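PDB 3ALJ: 2-methyl-3-hydroxypyridine-5-carboxylic acid oxygenase from Mesorhizobium loti, which probably catalyses the FAD-dependent oxygenation and ring opening of 2-methyl-3-hydroxypyridine-5-carboxylic acid, a step in the breakdown of vitamin B6. Local coordinates for residues A[178-183]-A[236-241]; A[182-187]-A[260-265]; A[207-212]-A[227-232]. All blocks are in the same frame, centred on the assembly; numbering follows the deposited sequence. Where two conformers were deposited one is given.

Contact 1 (A[178-183]-A[236-241]). With FAD (flavin-adenine dinucleotide), chain B.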
loop_
_atom_site.group_PDB
_atom_site.type_symbol
_atom_site.label_atom_id
_atom_site.label_comp_id
_atom_site.label_asym_id
_atom_site.label_seq_id
_atom_site.Cartn_x
_atom_site.Cartn_y
_atom_site.Cartn_z
ATOM N N GLY A 178 1.592 12.825 -10.753
ATOM C CA GLY A 178 2.006 12.159 -9.495
ATOM C C GLY A 178 1.998 13.174 -8.344
ATOM O O GLY A 178 1.167 14.100 -8.311
ATOM N N LEU A 179 2.823 12.921 -7.350
ATOM C CA LEU A 179 2.753 13.736 -6.164
ATOM C C LEU A 179 3.982 13.517 -5.384
ATOM O O LEU A 179 4.875 12.674 -5.709
ATOM C CB LEU A 179 1.579 13.196 -5.322
ATOM C CG LEU A 179 1.747 11.862 -4.550
ATOM C CD1 LEU A 179 0.572 11.819 -3.525
ATOM C CD2 LEU A 179 1.930 10.647 -5.371
ATOM N N ILE A 180 4.084 14.336 -4.384
ATOM C CA ILE A 180 5.311 14.426 -3.546
ATOM C C ILE A 180 4.887 14.024 -2.161
ATOM O O ILE A 180 4.104 14.748 -1.501
ATOM C CB ILE A 180 5.870 15.867 -3.561
ATOM C CG1 ILE A 180 6.190 16.261 -4.986
ATOM C CG2 ILE A 180 7.136 15.853 -2.657
ATOM C CD1 ILE A 180 6.294 17.859 -5.142
ATOM N N ARG A 181 5.376 12.869 -1.622
ATOM C CA ARG A 181 4.991 12.385 -0.290
ATOM C C ARG A 181 6.194 12.527 0.652
ATOM O O ARG A 181 7.308 12.126 0.312
ATOM C CB ARG A 181 4.597 10.914 -0.436
ATOM C CG ARG A 181 3.301 10.624 -1.191
ATOM C CD ARG A 181 3.087 9.166 -1.328
ATOM N NE ARG A 181 3.995 8.645 -2.346
ATOM C CZ ARG A 181 4.139 7.354 -2.582
ATOM N NH1 ARG A 181 3.404 6.453 -1.964
ATOM N NH2 ARG A 181 5.005 6.991 -3.538
ATOM N N LEU A 182 5.929 13.123 1.809
ATOM C CA LEU A 182 7.023 13.432 2.726
ATOM C C LEU A 182 6.541 13.252 4.164
ATOM O O LEU A 182 5.348 13.321 4.491
ATOM C CB LEU A 182 7.427 14.925 2.632
ATOM C CG LEU A 182 7.612 15.463 1.243
ATOM C CD1 LEU A 182 7.758 16.951 1.096
ATOM C CD2 LEU A 182 8.895 14.903 0.699
ATOM N N ILE A 183 7.534 12.978 5.057
ATOM C CA ILE A 183 7.384 13.053 6.497
ATOM C C ILE A 183 8.081 14.261 7.001
ATOM O O ILE A 183 9.313 14.454 6.730
ATOM C CB ILE A 183 7.869 11.766 7.203
ATOM C CG1 ILE A 183 7.270 10.451 6.652
ATOM C CG2 ILE A 183 7.678 11.882 8.708
ATOM C CD1 ILE A 183 5.671 10.398 6.732
ATOM N N SER A 236 5.038 20.809 -9.178
ATOM C CA SER A 236 5.600 19.427 -9.316
ATOM C C SER A 236 7.084 19.423 -8.978
ATOM O O SER A 236 7.728 18.338 -9.023
ATOM C CB SER A 236 5.277 18.878 -10.695
ATOM O OG SER A 236 6.037 19.609 -11.700
ATOM N N SER A 237 7.666 20.592 -8.690
ATOM C CA SER A 237 9.132 20.625 -8.430
ATOM C C SER A 237 9.518 19.949 -7.181
ATOM O O SER A 237 8.827 20.056 -6.155
ATOM C CB SER A 237 9.629 22.096 -8.279
ATOM O OG SER A 237 9.530 22.678 -9.537
ATOM N N VAL A 238 10.720 19.296 -7.210
ATOM C CA VAL A 238 11.377 18.807 -6.019
ATOM C C VAL A 238 12.842 19.289 -6.033
ATOM O O VAL A 238 13.422 19.319 -7.105
ATOM C CB VAL A 238 11.388 17.239 -5.896
ATOM C CG1 VAL A 238 9.928 16.755 -5.549
ATOM C CG2 VAL A 238 11.973 16.572 -7.223
ATOM N N PRO A 239 13.389 19.668 -4.871
ATOM C CA PRO A 239 12.767 19.852 -3.573
ATOM C C PRO A 239 11.635 20.887 -3.752
ATOM O O PRO A 239 11.581 21.577 -4.749
ATOM C CB PRO A 239 13.913 20.368 -2.683
ATOM C CG PRO A 239 15.178 20.225 -3.485
ATOM C CD PRO A 239 14.826 20.116 -4.934
ATOM N N ILE A 240 10.696 20.916 -2.791
ATOM C CA ILE A 240 9.422 21.633 -3.085
ATOM C C ILE A 240 9.658 23.150 -3.299
ATOM O O ILE A 240 10.563 23.702 -2.656
ATOM C CB ILE A 240 8.307 21.381 -2.004
ATOM C CG1 ILE A 240 8.691 21.916 -0.612
ATOM C CG2 ILE A 240 7.969 19.883 -1.920
ATOM C CD1 ILE A 240 7.477 22.287 0.263
ATOM N N ASP A 241 8.854 23.757 -4.152
ATOM C CA ASP A 241 8.857 25.223 -4.352
ATOM C C ASP A 241 8.034 25.774 -3.180
ATOM O O ASP A 241 6.809 25.662 -3.180
ATOM C CB ASP A 241 8.207 25.468 -5.683
ATOM C CG ASP A 241 8.208 26.936 -6.104
ATOM O OD1 ASP A 241 7.833 27.745 -5.250
ATOM O OD2 ASP A 241 8.440 27.209 -7.301
HETATM P PA FAD B . 6.247 -3.150 -3.310
HETATM O O1A FAD B . 5.858 -2.424 -2.061
HETATM O O2A FAD B . 6.599 -2.417 -4.470
HETATM O O5B FAD B . 7.441 -4.112 -2.894
HETATM C C5B FAD B . 8.107 -4.962 -3.886
HETATM C C4B FAD B . 9.438 -5.239 -3.217
HETATM O O4B FAD B . 10.055 -6.164 -4.178
HETATM C C3B FAD B . 10.368 -4.085 -3.141
HETATM O O3B FAD B . 11.021 -4.026 -1.856
HETATM C C2B FAD B . 11.339 -4.307 -4.356
HETATM O O2B FAD B . 12.653 -3.762 -4.144
HETATM C C1B FAD B . 11.475 -5.793 -4.412
HETATM N N9A FAD B . 11.686 -6.319 -5.722
HETATM C C8A FAD B . 11.301 -5.820 -6.946
HETATM N N7A FAD B . 11.624 -6.659 -7.942
HETATM C C5A FAD B . 12.252 -7.738 -7.340
HETATM C C6A FAD B . 12.721 -8.950 -7.841
HETATM N N6A FAD B . 12.683 -9.212 -9.191
HETATM N N1A FAD B . 13.242 -9.801 -6.955
HETATM C C2A FAD B . 13.328 -9.538 -5.646
HETATM N N3A FAD B . 12.853 -8.390 -5.081
HETATM C C4A FAD B . 12.290 -7.520 -5.964
HETATM N N1 FAD B . -1.685 1.514 -0.313
HETATM C C2 FAD B . -2.360 1.494 0.822
HETATM O O2 FAD B . -2.814 0.454 1.324
HETATM N N3 FAD B . -2.604 2.686 1.505
HETATM C C4 FAD B . -2.115 3.909 1.042
HETATM O O4 FAD B . -2.234 4.950 1.789
HETATM C C4X FAD B . -1.429 3.897 -0.160
HETATM N N5 FAD B . -1.005 5.141 -0.743
HETATM C C5X FAD B . -0.382 5.125 -1.977
HETATM C C6 FAD B . -0.049 6.327 -2.625
HETATM C C7 FAD B . 0.627 6.313 -3.818
HETATM C C7M FAD B . 0.995 7.664 -4.497
HETATM C C8 FAD B . 0.929 5.120 -4.439
HETATM C C8M FAD B . 1.655 5.063 -5.802
HETATM C C9 FAD B . 0.597 3.912 -3.809
HETATM C C9A FAD B . -0.109 3.903 -2.581
HETATM N N10 FAD B . -0.507 2.658 -1.922
HETATM C C10 FAD B . -1.192 2.688 -0.766
HETATM C "C1'" FAD B . -0.212 1.323 -2.630
HETATM C "C2'" FAD B . 1.023 0.691 -2.001
HETATM O "O2'" FAD B . 2.126 1.616 -2.088
HETATM C "C3'" FAD B . 1.434 -0.545 -2.824
HETATM O "O3'" FAD B . 0.189 -1.171 -3.316
HETATM C "C4'" FAD B . 2.131 -1.587 -2.052
HETATM O "O4'" FAD B . 3.384 -1.003 -1.593
HETATM C "C5'" FAD B . 2.490 -2.765 -2.896
HETATM O "O5'" FAD B . 3.184 -3.710 -2.088
HETATM P P FAD B . 3.943 -4.873 -2.843
HETATM O O1P FAD B . 4.610 -5.643 -1.784
HETATM O O2P FAD B . 3.061 -5.584 -3.821
HETATM O O3P FAD B . 5.034 -4.114 -3.765
#

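Contact 2 (A[182-187]-A[260-265])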
loop_
_atom_site.group_PDB
_atom_site.type_symbol
_atom_site.label_atom_id
_atom_site.label_comp_id
_atom_site.label_asym_id
_atom_site.label_seq_id
_atom_site.Cartn_x
_atom_site.Cartn_y
_atom_site.Cartn_z
ATOM N N LEU A 182 5.929 13.123 1.809
ATOM C CA LEU A 182 7.023 13.432 2.726
ATOM C C LEU A 182 6.541 13.252 4.164
ATOM O O LEU A 182 5.348 13.321 4.491
ATOM C CB LEU A 182 7.427 14.925 2.632
ATOM C CG LEU A 182 7.612 15.463 1.243
ATOM C CD1 LEU A 182 7.758 16.951 1.096
ATOM C CD2 LEU A 182 8.895 14.903 0.699
ATOM N N ILE A 183 7.534 12.978 5.057
ATOM C CA ILE A 183 7.384 13.053 6.497
ATOM C C ILE A 183 8.081 14.261 7.001
ATOM O O ILE A 183 9.313 14.454 6.730
ATOM C CB ILE A 183 7.869 11.766 7.203
ATOM C CG1 ILE A 183 7.270 10.451 6.652
ATOM C CG2 ILE A 183 7.678 11.882 8.708
ATOM C CD1 ILE A 183 5.671 10.398 6.732
ATOM N N VAL A 184 7.343 15.069 7.758
ATOM C CA VAL A 184 7.884 16.259 8.462
ATOM C C VAL A 184 7.427 16.216 9.914
ATOM O O VAL A 184 6.546 15.467 10.334
ATOM C CB VAL A 184 7.449 17.595 7.807
ATOM C CG1 VAL A 184 7.993 17.609 6.367
ATOM C CG2 VAL A 184 5.903 17.698 7.781
ATOM N N PRO A 185 8.047 17.006 10.793
ATOM C CA PRO A 185 7.534 17.166 12.141
ATOM C C PRO A 185 6.108 17.725 12.174
ATOM O O PRO A 185 5.718 18.461 11.234
ATOM C CB PRO A 185 8.553 18.182 12.788
ATOM C CG PRO A 185 9.706 18.143 11.932
ATOM C CD PRO A 185 9.219 17.865 10.520
ATOM N N ARG A 186 5.358 17.312 13.199
ATOM C CA ARG A 186 3.997 17.820 13.365
ATOM C C ARG A 186 3.868 19.346 13.485
ATOM O O ARG A 186 2.883 19.888 13.005
ATOM C CB ARG A 186 3.367 17.194 14.576
ATOM C CG ARG A 186 3.122 15.649 14.431
ATOM C CD ARG A 186 1.882 15.299 13.568
ATOM N NE ARG A 186 0.641 15.944 13.968
ATOM C CZ ARG A 186 -0.205 15.479 14.867
ATOM N NH1 ARG A 186 -0.049 14.324 15.550
ATOM N NH2 ARG A 186 -1.310 16.175 15.063
ATOM N N MET A 187 4.854 20.000 14.135
ATOM C CA MET A 187 4.805 21.445 14.395
ATOM C C MET A 187 3.462 21.840 15.013
ATOM O O MET A 187 2.913 22.884 14.645
ATOM C CB MET A 187 5.051 22.251 13.104
ATOM C CG MET A 187 6.284 21.786 12.237
ATOM S SD MET A 187 7.782 21.825 13.234
ATOM C CE MET A 187 8.070 23.663 13.315
ATOM N N ALA A 260 10.376 21.771 2.765
ATOM C CA ALA A 260 11.241 22.346 1.759
ATOM C C ALA A 260 12.741 22.047 2.018
ATOM O O ALA A 260 13.492 22.154 1.026
ATOM C CB ALA A 260 10.974 23.882 1.663
ATOM N N LYS A 261 13.082 21.635 3.229
ATOM C CA LYS A 261 14.497 21.202 3.543
ATOM C C LYS A 261 14.852 19.828 2.989
ATOM O O LYS A 261 16.040 19.443 3.029
ATOM C CB LYS A 261 14.685 21.167 5.034
ATOM C CG LYS A 261 14.453 22.541 5.637
ATOM C CD LYS A 261 14.529 22.402 7.103
ATOM C CE LYS A 261 14.461 23.828 7.746
ATOM N NZ LYS A 261 14.278 23.702 9.182
ATOM N N LEU A 262 13.868 19.043 2.543
ATOM C CA LEU A 262 14.089 17.657 2.166
ATOM C C LEU A 262 14.534 17.543 0.718
ATOM O O LEU A 262 13.760 17.638 -0.259
ATOM C CB LEU A 262 12.768 16.835 2.420
ATOM C CG LEU A 262 12.259 16.758 3.873
ATOM C CD1 LEU A 262 10.837 16.125 3.990
ATOM C CD2 LEU A 262 13.239 15.882 4.682
ATOM N N LYS A 263 15.815 17.184 0.564
ATOM C CA LYS A 263 16.426 17.127 -0.753
ATOM C C LYS A 263 16.199 15.736 -1.370
ATOM O O LYS A 263 16.492 15.550 -2.507
ATOM C CB LYS A 263 17.942 17.350 -0.608
ATOM C CG LYS A 263 18.502 16.627 0.591
ATOM C CD LYS A 263 17.923 17.249 1.844
ATOM C CE LYS A 263 17.911 16.405 3.071
ATOM N NZ LYS A 263 16.943 15.317 3.121
ATOM N N THR A 264 15.690 14.796 -0.584
ATOM C CA THR A 264 15.371 13.425 -1.022
ATOM C C THR A 264 13.936 13.332 -1.640
ATOM O O THR A 264 13.573 12.266 -2.147
ATOM C CB THR A 264 15.341 12.490 0.242
ATOM O OG1 THR A 264 14.596 13.152 1.321
ATOM C CG2 THR A 264 16.759 12.208 0.748
ATOM N N ALA A 265 13.132 14.425 -1.546
ATOM C CA ALA A 265 11.789 14.455 -2.128
ATOM C C ALA A 265 11.716 14.056 -3.583
ATOM O O ALA A 265 12.510 14.481 -4.405
ATOM C CB ALA A 265 11.219 15.925 -1.973
#

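Contact 3 (A[207-212]-A[227-232])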
loop_
_atom_site.group_PDB
_atom_site.type_symbol
_atom_site.label_atom_id
_atom_site.label_comp_id
_atom_site.label_asym_id
_atom_site.label_seq_id
_atom_site.Cartn_x
_atom_site.Cartn_y
_atom_site.Cartn_z
ATOM N N PRO A 207 -6.902 29.209 -7.282
ATOM C CA PRO A 207 -6.501 29.804 -8.561
ATOM C C PRO A 207 -5.548 28.885 -9.333
ATOM O O PRO A 207 -5.308 29.166 -10.512
ATOM C CB PRO A 207 -5.774 31.100 -8.123
ATOM C CG PRO A 207 -5.133 30.733 -6.768
ATOM C CD PRO A 207 -6.234 29.828 -6.111
ATOM N N ARG A 208 -5.100 27.760 -8.692
ATOM C CA ARG A 208 -4.479 26.708 -9.489
ATOM C C ARG A 208 -4.801 25.381 -8.857
ATOM O O ARG A 208 -5.407 25.303 -7.797
ATOM C CB ARG A 208 -2.941 26.804 -9.488
ATOM C CG ARG A 208 -2.427 28.213 -9.816
ATOM C CD ARG A 208 -0.961 28.376 -9.523
ATOM N NE ARG A 208 -0.650 28.187 -8.112
ATOM C CZ ARG A 208 -0.404 29.155 -7.257
ATOM N NH1 ARG A 208 -0.543 30.404 -7.737
ATOM N NH2 ARG A 208 -0.055 28.904 -5.986
ATOM N N VAL A 209 -4.460 24.297 -9.593
ATOM C CA VAL A 209 -4.838 22.929 -9.192
ATOM C C VAL A 209 -3.718 22.513 -8.261
ATOM O O VAL A 209 -2.582 22.135 -8.714
ATOM C CB VAL A 209 -4.972 22.034 -10.432
ATOM C CG1 VAL A 209 -5.322 20.689 -10.033
ATOM C CG2 VAL A 209 -6.131 22.634 -11.348
ATOM N N GLN A 210 -4.010 22.461 -6.969
ATOM C CA GLN A 210 -3.042 22.056 -5.963
ATOM C C GLN A 210 -3.840 21.438 -4.832
ATOM O O GLN A 210 -4.825 22.047 -4.370
ATOM C CB GLN A 210 -2.126 23.169 -5.350
ATOM C CG GLN A 210 -1.088 23.663 -6.387
ATOM C CD GLN A 210 -0.224 24.779 -5.797
ATOM O OE1 GLN A 210 -0.067 25.758 -6.501
ATOM N NE2 GLN A 210 0.389 24.661 -4.678
ATOM N N ARG A 211 -3.343 20.341 -4.299
ATOM C CA ARG A 211 -3.997 19.637 -3.184
ATOM C C ARG A 211 -2.941 19.219 -2.227
ATOM O O ARG A 211 -1.852 18.739 -2.643
ATOM C CB ARG A 211 -4.717 18.435 -3.827
ATOM C CG ARG A 211 -5.271 17.381 -2.806
ATOM C CD ARG A 211 -5.706 16.180 -3.638
ATOM N NE ARG A 211 -6.269 15.114 -2.793
ATOM C CZ ARG A 211 -6.490 13.871 -3.219
ATOM N NH1 ARG A 211 -7.048 12.950 -2.392
ATOM N NH2 ARG A 211 -6.146 13.495 -4.488
ATOM N N ILE A 212 -3.250 19.244 -0.942
ATOM C CA ILE A 212 -2.396 18.565 0.081
ATOM C C ILE A 212 -3.316 17.596 0.849
ATOM O O ILE A 212 -4.351 18.004 1.409
ATOM C CB ILE A 212 -1.777 19.538 1.106
ATOM C CG1 ILE A 212 -0.769 20.384 0.313
ATOM C CG2 ILE A 212 -1.118 18.803 2.288
ATOM C CD1 ILE A 212 0.146 21.377 1.226
ATOM N N MET A 227 0.086 17.354 -4.148
ATOM C CA MET A 227 -0.300 16.924 -5.466
ATOM C C MET A 227 -0.572 18.076 -6.380
ATOM O O MET A 227 -1.465 18.952 -6.112
ATOM C CB MET A 227 -1.546 16.128 -5.272
ATOM C CG MET A 227 -1.353 15.017 -4.311
ATOM S SD MET A 227 -2.857 14.039 -4.081
ATOM C CE MET A 227 -2.864 13.696 -2.278
ATOM N N ALA A 228 0.134 18.165 -7.520
ATOM C CA ALA A 228 -0.099 19.138 -8.588
ATOM C C ALA A 228 0.246 18.417 -9.873
ATOM O O ALA A 228 1.060 17.456 -9.859
ATOM C CB ALA A 228 0.861 20.297 -8.405
ATOM N N PRO A 229 -0.356 18.868 -10.976
ATOM C CA PRO A 229 -0.145 18.185 -12.253
ATOM C C PRO A 229 1.340 18.371 -12.717
ATOM O O PRO A 229 2.016 19.350 -12.378
ATOM C CB PRO A 229 -1.000 19.002 -13.218
ATOM C CG PRO A 229 -1.937 19.804 -12.376
ATOM C CD PRO A 229 -1.318 19.982 -11.089
ATOM N N ALA A 230 1.811 17.385 -13.467
ATOM C CA ALA A 230 3.210 17.437 -13.944
ATOM C C ALA A 230 3.392 18.620 -14.880
ATOM O O ALA A 230 4.538 19.151 -14.929
ATOM C CB ALA A 230 3.545 16.155 -14.721
ATOM N N ALA A 231 2.337 19.052 -15.551
ATOM C CA ALA A 231 2.390 20.272 -16.385
ATOM C C ALA A 231 2.620 21.575 -15.595
ATOM O O ALA A 231 2.839 22.653 -16.201
ATOM C CB ALA A 231 1.102 20.342 -17.259
ATOM N N ASP A 232 2.575 21.560 -14.253
ATOM C CA ASP A 232 2.783 22.701 -13.421
ATOM C C ASP A 232 4.217 22.638 -12.967
ATOM O O ASP A 232 4.559 21.840 -12.078
ATOM C CB ASP A 232 1.786 22.695 -12.250
ATOM C CG ASP A 232 2.163 23.722 -11.171
ATOM O OD1 ASP A 232 3.119 24.544 -11.282
ATOM O OD2 ASP A 232 1.416 23.796 -10.150
HETATM O O HOH W 1 -1.252 23.472 -10.622
#

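Contact 1 (A[178-183]-A[236-241])
In the large mixed sheet beside the flavin, strand 170-185 shows one side to FAD, and on its other side Ile180 and Leu182 pack against Val238 and Ile240 of the loop that leads into helix 242-248. Ile180 carries most of the contact. Its CG1 lies beside the backbone N (chi1 -59°) and its chain runs on extended, which brings CD1 up to the loop backbone, 3.5 Å from the carbonyl O of Ser237. Ile180 and Val238 run alongside each other in opposite senses, CG1 of Ile180 meeting CG1 of Val238 at 3.8 Å. Ile240 comes in at a slant and offers its CG2 branch to two strand residues at once: CD1 of Ile180 and CD1 of Leu182 each stand 4.2 Å from Ile240 CG2. Ala265 touches Val238, while Leu226 and Ala259 touch Ile240, adding to the apolar surround. The alternation of the strand sends Leu179 and Arg181 the other way. CD2 of Leu179 comes within 3.2 Å of the flavin methyl C7M. The bent chain of Arg181 sets one guanidinium face over that same methyl, with NH1 3.3 Å from FAD C7, while a salt bridge from its NH2 to Asp268 helps fix the turn of the group. Arg106, which hydrogen-bonds FAD, lies close to Arg181 and probably adds positive charge near the dimethylbenzene end. At the far end of the loop, Asp241 OD1 caps Val244 N and starts the helix. One strand thus has a cofactor side and a core side, as in the substrate-domain sheet of PHBH-like flavin monooxygenases.

Contact 2 (A[182-187]-A[260-265])
Leu182 and Leu262 both place CG beside the backbone N (chi1 -47° and -62°) and continue extended, which lays the two side chains alongside each other, running in opposite senses and meeting flank to flank. A single methyl does most of the touching. CD1 of Leu262 lies 3.9 Å from CB of Leu182, and it is also 4.0 Å from CG1 of Val184, whose side chain crosses it at a slant. The same CD1 reaches the strand backbone, 3.6 Å from the carbonyl O of Ile183. Ala265 CB stands 3.7 Å from Leu182 CD2, a methyl that Leu262 CD1 also touches. A type I turn from Leu262 to Ala265 folds the loop back, so that both residues touch the same leucine while Lys263 and Thr264 remain exposed at its outer side. The backbones themselves stay apart: the nearest pair of CA atoms, in Leu182 and Ala265, is separated by 6.9 Å. Strand 170-185 is meanwhile bonded on its other edge to strand 221-228, Leu182 pairing with Leu224 and Val184 with Leu222. The loop covers the edge of the strand just ahead of strand 267-275, which takes up the pairing nearer the flavin. Ile183 is turned away from the loop and its side chain touches Ala51 and Tyr223, and Ala259 of helix 253-260 closes over Leu182 and Val184. With methyl and methylene groups alone on the side-chain surfaces that meet, the hold of this loop on the strand rests on fit and on burial of apolar surface rather than on directed polar bonds.

Contact 3 (A[207-212]-A[227-232])
Two backbone bonds join Arg211 and Met227, a hydrogen-bonded antiparallel pair at the open end of the beta hairpin formed by strands 211-216 and 221-228. Met227 N gives an almost straight bond to Arg211 O (2.8 Å, 176°), and Arg211 N returns one to Met227 O at 3.0 Å, more bent. Past Gln210 and Ala228 the chains part, and a water bridges them by donating to both Val209 O and Asp232 OD2, 2.7 Å from each. Asp232 OD1 meanwhile accepts from Gly235 N. Within segment 207-212, in the conformer given, Gln210 OE1 lies at the guanidinium edge of Arg208, in its plane, accepting from NE (3.0 Å) and NH2; Arg208 NH2 also pairs with Glu247, and Gln210 NE2 reaches Val244 O. On the side of the sheet that carries Arg211 and Met227, the arginine leaves with CG anti to N (chi1 169°) and stays extended, crossing the thioether obliquely. Met227 SD comes within 3.4 Å of Arg211 NH2, and Met227 CE rides over the guanidinium face toward its rim. The charged end of Arg211 is bound to Asp201, so a leucine in its place would probably leave that carboxylate without its mate and the Met227 thioether without the flat group it covers. Further out, Pro229 packs on Val209, its CD 3.4 Å from Val209 O and 4.2 Å from Val209 CG1.

Overall arrangement
All three contacts draw on the seven-stranded mixed sheet, in which strands 211-216, 221-228, 170-185 and 267-275 are successive neighbours. Contacts 1 and 2 have centres 9 Å apart, share Leu182 and Ile183 on strand 170-185, and meet directly where Val238 and Ile240 pack on Ala265 and Ala260. Contact 3, with its centre 11 Å from that of contact 1 and 19 Å from that of contact 2, is nested along the chain inside the loops both close. Leu179 against Met227 ties contacts 1 and 3 together beside the flavin. Loops 236-241 and 260-265, flanking helices 242-248 and 253-260, thus cover the same strand in succession, its other side facing the cofactor.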